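Local coordinates for invasion protein InvA (Salmonella enterica, PDB 2X49), which takes part in invasion of intestinal epithelial cells as an inner-membrane export apparatus protein of type III secretion, the part here being its C-terminal domain, at residues Val73-Val87 / Leu115-Leu129. Sequence-based numbering, arbitrary orientation.
Sequences VYFDLMRVVNYSDEV and LRELGYVLRNALDEL
Arg-79 leaves its strand with CG opposite the backbone N (chi1 -175°) and runs out extended as far as NE, while Arg-123 across from it starts alike but bends at chi3 (-76°); both guanidinium groups thereby arrive at Glu-128. Glu-128 OE1 accepts from Arg-79 NH1 at 2.8 Å, on the syn side though somewhat out of the carboxylate plane, and from Arg-123 NH1 at 2.9 Å, nearly in line with the C-O bond. Here a shared carboxylate illustrates how two like charges can be drawn together: Arg-79 NH1 and Arg-123 NH1 are 3.1 Å apart. Asp-289 pairs with both arginines, with Arg-79 through NH2 and with Arg-123 through NH1, and Lys-288 binds Glu-128 OE2, so the two carboxylates probably offset three gathered cations. Val-81 CG2 lies over the centre of one face of the Arg-123 guanidinium, 3.8 Å above it. Beneath these side chains, Arg-79 and Arg-123 form an antiparallel hydrogen-bonded pair, and Val-81 N continues the pairing to Val-121 O.

Where the strands give out, side chains take over the bonding. Asn-82 OD1 receives Val-121 N at 2.9 Å in an almost straight bond. Farther along, Tyr-120 OH accepts from Ser-84 OG and donates to Glu-86 OE1 at 2.7 Å, which it meets from above the carboxylate plane; Val-87 CG2 makes an off-centre CH-pi contact with the ring. At the other end, Ala-125 CB packs 3.6 Å from Phe-75 CA, and Leu-126 CD2 and Leu-129 CD2 touch the Phe-75 ring at its edge.

Strand 78-80 is an inner strand of an antiparallel sheet, between 102-107 and the outermost strand 122-124; helix 125-139 follows, N-capped by Asn-124. Phe-75 and Leu-126 both meet Leu-22 of helix 16-24, and Val-81 and Val-121 reach Arg-237 of strand 236-240 in the parallel sheet.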
ATOM      1  N   VAL A  73       4.850   9.912  14.800  1.00 18.28           N
ATOM      2  CA  VAL A  73       5.505   8.726  15.281  1.00 19.54           C
ATOM      3  C   VAL A  73       5.954   9.002  16.712  1.00 17.00           C
ATOM      4  O   VAL A  73       6.769   9.878  16.907  1.00 19.36           O
ATOM      5  CB  VAL A  73       6.762   8.377  14.422  1.00 20.56           C
ATOM      6  CG1 VAL A  73       7.546   7.171  15.014  1.00 22.75           C
ATOM      7  CG2 VAL A  73       6.396   8.107  12.974  1.00 25.03           C
ATOM      8  N   TYR A  74       5.417   8.267  17.671  1.00 17.35           N
ATOM      9  CA  TYR A  74       5.841   8.400  19.098  1.00 16.64           C
ATOM     10  C   TYR A  74       7.027   7.506  19.324  1.00 16.96           C
ATOM     11  O   TYR A  74       6.931   6.362  19.748  1.00 17.18           O
ATOM     12  CB  TYR A  74       4.659   8.183  20.094  1.00 16.86           C
ATOM     13  CG  TYR A  74       3.690   9.342  20.067  1.00 18.26           C
ATOM     14  CD1 TYR A  74       3.893  10.476  20.855  1.00 15.95           C
ATOM     15  CD2 TYR A  74       2.561   9.344  19.243  1.00 20.00           C
ATOM     16  CE1 TYR A  74       3.102  11.535  20.791  1.00 17.33           C
ATOM     17  CE2 TYR A  74       1.740  10.405  19.186  1.00 17.90           C
ATOM     18  CZ  TYR A  74       1.982  11.502  19.973  1.00 18.56           C
ATOM     19  OH  TYR A  74       1.173  12.614  19.924  1.00 19.66           O
ATOM     20  N   PHE A  75       8.189   8.090  19.099  1.00 16.64           N
ATOM     21  CA  PHE A  75       9.481   7.386  19.086  1.00 16.51           C
ATOM     22  C   PHE A  75       9.775   6.613  20.368  1.00 17.09           C
ATOM     23  O   PHE A  75      10.443   5.567  20.345  1.00 19.02           O
ATOM     24  CB  PHE A  75      10.661   8.327  18.804  1.00 15.92           C
ATOM     25  CG  PHE A  75      10.671   8.870  17.400  1.00 17.39           C
ATOM     26  CD1 PHE A  75      11.045   8.065  16.360  1.00 18.88           C
ATOM     27  CD2 PHE A  75      10.229  10.164  17.126  1.00 17.40           C
ATOM     28  CE1 PHE A  75      11.034   8.547  15.053  1.00 20.48           C
ATOM     29  CE2 PHE A  75      10.200  10.652  15.801  1.00 21.15           C
ATOM     30  CZ  PHE A  75      10.615   9.841  14.791  1.00 20.81           C
ATOM     31  N   ASP A  76       9.259   7.121  21.464  1.00 17.58           N
ATOM     32  CA  ASP A  76       9.538   6.541  22.797  1.00 17.54           C
ATOM     33  C   ASP A  76       8.431   5.573  23.276  1.00 17.75           C
ATOM     34  O   ASP A  76       8.505   5.031  24.376  1.00 18.44           O
ATOM     35  CB  ASP A  76       9.779   7.667  23.829  1.00 16.87           C
ATOM     36  CG  ASP A  76      10.876   8.665  23.384  1.00 17.14           C
ATOM     37  OD1 ASP A  76      11.839   8.235  22.740  1.00 20.59           O
ATOM     38  OD2 ASP A  76      10.717   9.880  23.645  1.00 18.89           O
ATOM     39  N   LEU A  77       7.412   5.369  22.427  1.00 16.32           N
ATOM     40  CA  LEU A  77       6.221   4.513  22.762  1.00 17.88           C
ATOM     41  C   LEU A  77       6.128   3.338  21.766  1.00 16.64           C
ATOM     42  O   LEU A  77       6.953   3.184  20.885  1.00 16.45           O
ATOM     43  CB  LEU A  77       4.905   5.324  22.780  1.00 18.94           C
ATOM     44  CG  LEU A  77       4.807   6.607  23.653  1.00 17.39           C
ATOM     45  CD1 LEU A  77       3.479   7.340  23.553  1.00 18.30           C
ATOM     46  CD2 LEU A  77       5.108   6.172  25.117  1.00 18.86           C
ATOM     47  N   MET A  78       5.094   2.527  21.979  1.00 17.15           N
ATOM     48  CA  MET A  78       4.774   1.341  21.188  1.00 17.88           C
ATOM     49  C   MET A  78       3.386   1.486  20.596  1.00 18.07           C
ATOM     50  O   MET A  78       2.438   1.841  21.268  1.00 17.57           O
ATOM     51  CB  MET A  78       4.804   0.077  22.066  1.00 18.32           C
ATOM     52  CG  MET A  78       6.122  -0.226  22.644  1.00 18.81           C
ATOM     53  SD  MET A  78       7.348  -0.701  21.431  1.00 23.90           S
ATOM     54  CE  MET A  78       6.745  -2.362  21.022  1.00 23.27           C
ATOM     55  N   ARG A  79       3.244   1.087  19.341  1.00 18.28           N
ATOM     56  CA  ARG A  79       1.917   1.120  18.726  1.00 18.11           C
ATOM     57  C   ARG A  79       1.157  -0.178  18.890  1.00 17.42           C
ATOM     58  O   ARG A  79       1.705  -1.254  18.635  1.00 18.59           O
ATOM     59  CB  ARG A  79       2.031   1.453  17.246  1.00 19.63           C
ATOM     60  CG  ARG A  79       0.656   1.614  16.655  1.00 21.77           C
ATOM     61  CD  ARG A  79       0.567   1.890  15.157  1.00 23.74           C
ATOM     62  NE  ARG A  79      -0.761   1.458  14.695  1.00 24.78           N
ATOM     63  CZ  ARG A  79      -1.028   0.880  13.529  1.00 20.80           C
ATOM     64  NH1 ARG A  79      -0.062   0.667  12.644  1.00 21.61           N
ATOM     65  NH2 ARG A  79      -2.278   0.500  13.248  1.00 26.18           N
ATOM     66  N   VAL A  80      -0.108  -0.040  19.285  1.00 16.94           N
ATOM     67  CA  VAL A  80      -1.075  -1.168  19.389  1.00 16.07           C
ATOM     68  C   VAL A  80      -1.790  -1.289  18.065  1.00 15.88           C
ATOM     69  O   VAL A  80      -2.724  -0.577  17.744  1.00 16.73           O
ATOM     70  CB  VAL A  80      -2.110  -1.023  20.539  1.00 15.40           C
ATOM     71  CG1 VAL A  80      -2.863  -2.380  20.771  1.00 15.39           C
ATOM     72  CG2 VAL A  80      -1.420  -0.634  21.835  1.00 16.49           C
ATOM     73  N   VAL A  81      -1.351  -2.265  17.297  1.00 15.32           N
ATOM     74  CA  VAL A  81      -1.858  -2.439  15.890  1.00 15.95           C
ATOM     75  C   VAL A  81      -3.325  -2.823  15.829  1.00 16.02           C
ATOM     76  O   VAL A  81      -4.097  -2.252  15.067  1.00 16.46           O
ATOM     77  CB  VAL A  81      -0.972  -3.420  15.069  1.00 14.95           C
ATOM     78  CG1 VAL A  81      -1.509  -3.663  13.625  1.00 16.96           C
ATOM     79  CG2 VAL A  81       0.519  -2.930  15.010  1.00 16.08           C
ATOM     80  N   ASN A  82      -3.708  -3.776  16.657  1.00 16.15           N
ATOM     81  CA  ASN A  82      -5.094  -4.272  16.735  1.00 16.37           C
ATOM     82  C   ASN A  82      -5.813  -3.776  17.986  1.00 16.33           C
ATOM     83  O   ASN A  82      -6.506  -4.496  18.691  1.00 17.51           O
ATOM     84  CB  ASN A  82      -5.163  -5.801  16.598  1.00 16.20           C
ATOM     85  CG  ASN A  82      -4.461  -6.529  17.730  1.00 17.44           C
ATOM     86  OD1 ASN A  82      -3.666  -5.935  18.435  1.00 15.27           O
ATOM     87  ND2 ASN A  82      -4.743  -7.824  17.898  1.00 15.99           N
ATOM     88  N   TYR A  83      -5.674  -2.484  18.201  1.00 16.15           N
ATOM     89  CA  TYR A  83      -6.358  -1.807  19.335  1.00 16.16           C
ATOM     90  C   TYR A  83      -7.870  -2.059  19.390  1.00 17.03           C
ATOM     91  O   TYR A  83      -8.556  -2.201  18.378  1.00 16.96           O
ATOM     92  CB  TYR A  83      -6.138  -0.297  19.237  1.00 16.83           C
ATOM     93  CG  TYR A  83      -6.658   0.469  20.427  1.00 14.36           C
ATOM     94  CD1 TYR A  83      -5.913   0.586  21.587  1.00 15.96           C
ATOM     95  CD2 TYR A  83      -7.908   1.076  20.388  1.00 13.95           C
ATOM     96  CE1 TYR A  83      -6.402   1.280  22.697  1.00 18.08           C
ATOM     97  CE2 TYR A  83      -8.409   1.802  21.498  1.00 18.90           C
ATOM     98  CZ  TYR A  83      -7.651   1.892  22.644  1.00 19.31           C
ATOM     99  OH  TYR A  83      -8.173   2.604  23.716  1.00 20.27           O
ATOM    100  N   SER A  84      -8.351  -2.166  20.616  1.00 18.12           N
ATOM    101  CA  SER A  84      -9.769  -2.020  20.940  1.00 20.09           C
ATOM    102  C   SER A  84      -9.986  -1.251  22.235  1.00 20.45           C
ATOM    103  O   SER A  84      -9.086  -1.085  23.059  1.00 20.31           O
ATOM    104  CB  SER A  84     -10.470  -3.352  21.023  1.00 21.01           C
ATOM    105  OG  SER A  84     -10.286  -3.967  22.281  1.00 22.77           O
ATOM    106  N   ASP A  85     -11.211  -0.781  22.333  1.00 22.95           N
ATOM    107  CA  ASP A  85     -11.664   0.150  23.401  1.00 23.81           C
ATOM    108  C   ASP A  85     -11.572  -0.546  24.739  1.00 23.59           C
ATOM    109  O   ASP A  85     -11.587   0.064  25.813  1.00 23.58           O
ATOM    110  CB  ASP A  85     -13.105   0.615  23.183  1.00 25.39           C
ATOM    111  CG  ASP A  85     -13.187   1.810  22.259  1.00 28.11           C
ATOM    112  OD1 ASP A  85     -12.218   2.598  22.211  1.00 32.13           O
ATOM    113  OD2 ASP A  85     -14.246   1.969  21.614  1.00 33.71           O
ATOM    114  N   GLU A  86     -11.489  -1.858  24.642  1.00 22.61           N
ATOM    115  CA  GLU A  86     -11.330  -2.685  25.828  1.00 21.90           C
ATOM    116  C   GLU A  86     -10.105  -2.240  26.632  1.00 20.82           C
ATOM    117  O   GLU A  86     -10.034  -2.378  27.866  1.00 20.42           O
ATOM    118  CB  GLU A  86     -11.320  -4.196  25.483  1.00 22.77           C
ATOM    119  CG  GLU A  86     -10.286  -5.043  26.196  1.00 25.05           C
ATOM    120  CD  GLU A  86     -10.320  -6.539  25.798  1.00 27.23           C
ATOM    121  OE1 GLU A  86      -9.235  -7.030  25.383  1.00 23.49           O
ATOM    122  OE2 GLU A  86     -11.396  -7.230  25.902  1.00 22.43           O
ATOM    123  N   VAL A  87      -9.178  -1.631  25.919  1.00 19.15           N
ATOM    124  CA  VAL A  87      -7.886  -1.228  26.513  1.00 19.29           C
ATOM    125  C   VAL A  87      -8.107  -0.190  27.611  1.00 18.63           C
ATOM    126  O   VAL A  87      -7.458  -0.194  28.650  1.00 19.44           O
ATOM    127  CB  VAL A  87      -6.894  -0.716  25.461  1.00 19.83           C
ATOM    128  CG1 VAL A  87      -5.734   0.019  26.117  1.00 19.72           C
ATOM    129  CG2 VAL A  87      -6.427  -1.884  24.584  1.00 20.02           C
ATOM    130  N   LEU A 115      -0.296  -5.751  27.478  1.00 15.91           N
ATOM    131  CA  LEU A 115      -1.275  -5.954  26.389  1.00 16.33           C
ATOM    132  C   LEU A 115      -0.956  -7.195  25.549  1.00 16.93           C
ATOM    133  O   LEU A 115      -1.833  -7.924  25.096  1.00 15.57           O
ATOM    134  CB  LEU A 115      -1.419  -4.713  25.538  1.00 16.52           C
ATOM    135  CG  LEU A 115      -2.114  -3.557  26.269  1.00 17.18           C
ATOM    136  CD1 LEU A 115      -2.225  -2.411  25.302  1.00 19.17           C
ATOM    137  CD2 LEU A 115      -3.479  -3.910  26.856  1.00 18.59           C
ATOM    138  N   ARG A 116       0.318  -7.449  25.388  1.00 17.18           N
ATOM    139  CA  ARG A 116       0.744  -8.588  24.548  1.00 18.71           C
ATOM    140  C   ARG A 116       0.185  -9.905  25.094  1.00 19.48           C
ATOM    141  O   ARG A 116      -0.142 -10.859  24.367  1.00 19.14           O
ATOM    142  CB  ARG A 116       2.268  -8.732  24.512  1.00 19.91           C
ATOM    143  CG  ARG A 116       2.987  -7.764  23.601  1.00 22.27           C
ATOM    144  CD  ARG A 116       4.317  -8.422  23.170  1.00 27.78           C
ATOM    145  NE  ARG A 116       5.475  -7.536  23.303  1.00 33.25           N
ATOM    146  CZ  ARG A 116       6.042  -6.869  22.295  1.00 35.00           C
ATOM    147  NH1 ARG A 116       5.553  -6.966  21.066  1.00 37.15           N
ATOM    148  NH2 ARG A 116       7.103  -6.096  22.521  1.00 36.10           N
ATOM    149  N   GLU A 117       0.085  -9.938  26.405  1.00 19.99           N
ATOM    150  CA  GLU A 117      -0.269 -11.175  27.117  1.00 21.21           C
ATOM    151  C   GLU A 117      -1.708 -11.489  26.897  1.00 20.95           C
ATOM    152  O   GLU A 117      -2.177 -12.584  27.134  1.00 20.00           O
ATOM    153  CB  GLU A 117       0.006 -11.071  28.624  1.00 21.80           C
ATOM    154  CG  GLU A 117       1.469 -10.832  28.925  1.00 24.94           C
ATOM    155  CD  GLU A 117       2.365 -11.734  28.093  1.00 27.98           C
ATOM    156  OE1 GLU A 117       2.982 -12.657  28.669  1.00 30.52           O
ATOM    157  OE2 GLU A 117       2.434 -11.532  26.859  1.00 30.63           O
ATOM    158  N   LEU A 118      -2.393 -10.468  26.440  1.00 20.81           N
ATOM    159  CA  LEU A 118      -3.845 -10.529  26.166  1.00 21.24           C
ATOM    160  C   LEU A 118      -4.082 -10.636  24.673  1.00 21.79           C
ATOM    161  O   LEU A 118      -5.224 -10.610  24.181  1.00 23.24           O
ATOM    162  CB  LEU A 118      -4.586  -9.292  26.701  1.00 21.90           C
ATOM    163  CG  LEU A 118      -4.595  -9.058  28.218  1.00 21.48           C
ATOM    164  CD1 LEU A 118      -4.870  -7.558  28.508  1.00 21.83           C
ATOM    165  CD2 LEU A 118      -5.591  -9.953  28.921  1.00 23.83           C
ATOM    166  N   GLY A 119      -2.972 -10.712  23.963  1.00 20.65           N
ATOM    167  CA  GLY A 119      -2.992 -11.056  22.543  1.00 19.51           C
ATOM    168  C   GLY A 119      -3.048  -9.912  21.568  1.00 18.68           C
ATOM    169  O   GLY A 119      -3.309 -10.102  20.384  1.00 18.11           O
ATOM    170  N   TYR A 120      -2.834  -8.726  22.100  1.00 16.71           N
ATOM    171  CA  TYR A 120      -2.592  -7.492  21.289  1.00 16.81           C
ATOM    172  C   TYR A 120      -1.230  -7.613  20.612  1.00 17.04           C
ATOM    173  O   TYR A 120      -0.294  -8.281  21.099  1.00 17.14           O
ATOM    174  CB  TYR A 120      -2.717  -6.190  22.127  1.00 16.31           C
ATOM    175  CG  TYR A 120      -4.153  -5.910  22.575  1.00 16.58           C
ATOM    176  CD1 TYR A 120      -5.041  -5.223  21.756  1.00 14.94           C
ATOM    177  CD2 TYR A 120      -4.622  -6.349  23.802  1.00 15.55           C
ATOM    178  CE1 TYR A 120      -6.359  -4.989  22.149  1.00 16.87           C
ATOM    179  CE2 TYR A 120      -5.958  -6.129  24.194  1.00 19.10           C
ATOM    180  CZ  TYR A 120      -6.804  -5.430  23.373  1.00 16.82           C
ATOM    181  OH  TYR A 120      -8.121  -5.204  23.733  1.00 21.77           O
ATOM    182  N   VAL A 121      -1.185  -7.052  19.417  1.00 17.07           N
ATOM    183  CA  VAL A 121       0.021  -7.022  18.612  1.00 16.78           C
ATOM    184  C   VAL A 121       0.598  -5.624  18.653  1.00 17.94           C
ATOM    185  O   VAL A 121      -0.103  -4.648  18.434  1.00 15.98           O
ATOM    186  CB  VAL A 121      -0.290  -7.432  17.147  1.00 17.23           C
ATOM    187  CG1 VAL A 121       0.859  -7.106  16.246  1.00 18.67           C
ATOM    188  CG2 VAL A 121      -0.648  -8.911  17.071  1.00 18.97           C
ATOM    189  N   LEU A 122       1.883  -5.557  18.986  1.00 17.81           N
ATOM    190  CA  LEU A 122       2.589  -4.281  19.103  1.00 17.14           C
ATOM    191  C   LEU A 122       3.623  -4.115  18.021  1.00 18.25           C
ATOM    192  O   LEU A 122       4.222  -5.066  17.502  1.00 20.29           O
ATOM    193  CB  LEU A 122       3.272  -4.129  20.473  1.00 17.39           C
ATOM    194  CG  LEU A 122       2.455  -4.289  21.741  1.00 16.96           C
ATOM    195  CD1 LEU A 122       3.448  -4.477  22.897  1.00 20.21           C
ATOM    196  CD2 LEU A 122       1.551  -3.102  22.051  1.00 18.78           C
ATOM    197  N   ARG A 123       3.792  -2.871  17.659  1.00 16.73           N
ATOM    198  CA  ARG A 123       4.825  -2.466  16.728  1.00 16.71           C
ATOM    199  C   ARG A 123       5.699  -1.339  17.311  1.00 17.21           C
ATOM    200  O   ARG A 123       5.196  -0.352  17.832  1.00 16.35           O
ATOM    201  CB  ARG A 123       4.155  -1.979  15.430  1.00 17.58           C
ATOM    202  CG  ARG A 123       5.029  -1.877  14.240  1.00 20.19           C
ATOM    203  CD  ARG A 123       4.229  -1.430  12.984  1.00 21.34           C
ATOM    204  NE  ARG A 123       3.446  -2.555  12.471  1.00 22.42           N
ATOM    205  CZ  ARG A 123       2.394  -2.475  11.651  1.00 23.73           C
ATOM    206  NH1 ARG A 123       1.923  -1.308  11.242  1.00 24.83           N
ATOM    207  NH2 ARG A 123       1.776  -3.595  11.304  1.00 25.04           N
ATOM    208  N   ASN A 124       7.012  -1.506  17.208  1.00 17.28           N
ATOM    209  CA  ASN A 124       7.919  -0.422  17.601  1.00 18.01           C
ATOM    210  C   ASN A 124       7.883   0.741  16.662  1.00 16.98           C
ATOM    211  O   ASN A 124       7.446   0.665  15.496  1.00 16.04           O
ATOM    212  CB  ASN A 124       9.352  -0.880  17.836  1.00 19.44           C
ATOM    213  CG  ASN A 124      10.077  -1.259  16.600  1.00 22.81           C
ATOM    214  OD1 ASN A 124      10.116  -0.520  15.615  1.00 27.68           O
ATOM    215  ND2 ASN A 124      10.743  -2.415  16.660  1.00 29.65           N
ATOM    216  N   ALA A 125       8.325   1.849  17.202  1.00 15.44           N
ATOM    217  CA  ALA A 125       8.105   3.129  16.589  1.00 14.61           C
ATOM    218  C   ALA A 125       8.798   3.271  15.210  1.00 15.44           C
ATOM    219  O   ALA A 125       8.197   3.782  14.240  1.00 15.43           O
ATOM    220  CB  ALA A 125       8.415   4.300  17.525  1.00 14.34           C
ATOM    221  N   LEU A 126      10.025   2.773  15.106  1.00 14.56           N
ATOM    222  CA  LEU A 126      10.797   2.880  13.829  1.00 15.99           C
ATOM    223  C   LEU A 126      10.196   1.950  12.759  1.00 15.92           C
ATOM    224  O   LEU A 126      10.162   2.259  11.569  1.00 17.07           O
ATOM    225  CB  LEU A 126      12.291   2.662  14.054  1.00 15.80           C
ATOM    226  CG  LEU A 126      13.012   3.813  14.763  1.00 19.30           C
ATOM    227  CD1 LEU A 126      14.501   3.470  15.002  1.00 21.80           C
ATOM    228  CD2 LEU A 126      12.880   5.123  14.012  1.00 22.56           C
ATOM    229  N   ASP A 127       9.633   0.843  13.220  1.00 15.59           N
ATOM    230  CA  ASP A 127       8.953  -0.105  12.328  1.00 16.30           C
ATOM    231  C   ASP A 127       7.669   0.480  11.783  1.00 16.03           C
ATOM    232  O   ASP A 127       7.300   0.272  10.625  1.00 16.68           O
ATOM    233  CB  ASP A 127       8.669  -1.439  13.019  1.00 16.20           C
ATOM    234  CG  ASP A 127       9.927  -2.297  13.159  1.00 20.97           C
ATOM    235  OD1 ASP A 127      10.945  -2.051  12.453  1.00 24.53           O
ATOM    236  OD2 ASP A 127       9.914  -3.236  13.981  1.00 24.57           O
ATOM    237  N   GLU A 128       6.983   1.215  12.635  1.00 16.66           N
ATOM    238  CA  GLU A 128       5.754   1.898  12.223  1.00 15.53           C
ATOM    239  C   GLU A 128       6.102   3.016  11.212  1.00 15.75           C
ATOM    240  O   GLU A 128       5.440   3.188  10.209  1.00 15.20           O
ATOM    241  CB  GLU A 128       4.974   2.454  13.429  1.00 17.44           C
ATOM    242  CG  GLU A 128       3.775   3.310  13.024  1.00 19.55           C
ATOM    243  CD  GLU A 128       2.593   2.516  12.468  1.00 21.69           C
ATOM    244  OE1 GLU A 128       2.678   1.272  12.301  1.00 20.89           O
ATOM    245  OE2 GLU A 128       1.562   3.164  12.191  1.00 24.43           O
ATOM    246  N   LEU A 129       7.184   3.712  11.457  1.00 16.23           N
ATOM    247  CA  LEU A 129       7.571   4.850  10.610  1.00 16.53           C
ATOM    248  C   LEU A 129       7.922   4.334   9.215  1.00 16.33           C
ATOM    249  O   LEU A 129       7.486   4.856   8.215  1.00 16.12           O
ATOM    250  CB  LEU A 129       8.780   5.580  11.176  1.00 17.56           C
ATOM    251  CG  LEU A 129       9.345   6.716  10.279  1.00 15.97           C
ATOM    252  CD1 LEU A 129       8.295   7.727   9.899  1.00 18.55           C
ATOM    253  CD2 LEU A 129      10.503   7.371  10.982  1.00 15.79           C
TER
HETATM  254  O   HOH W   1       9.773   1.502  19.742  1.00 30.82           O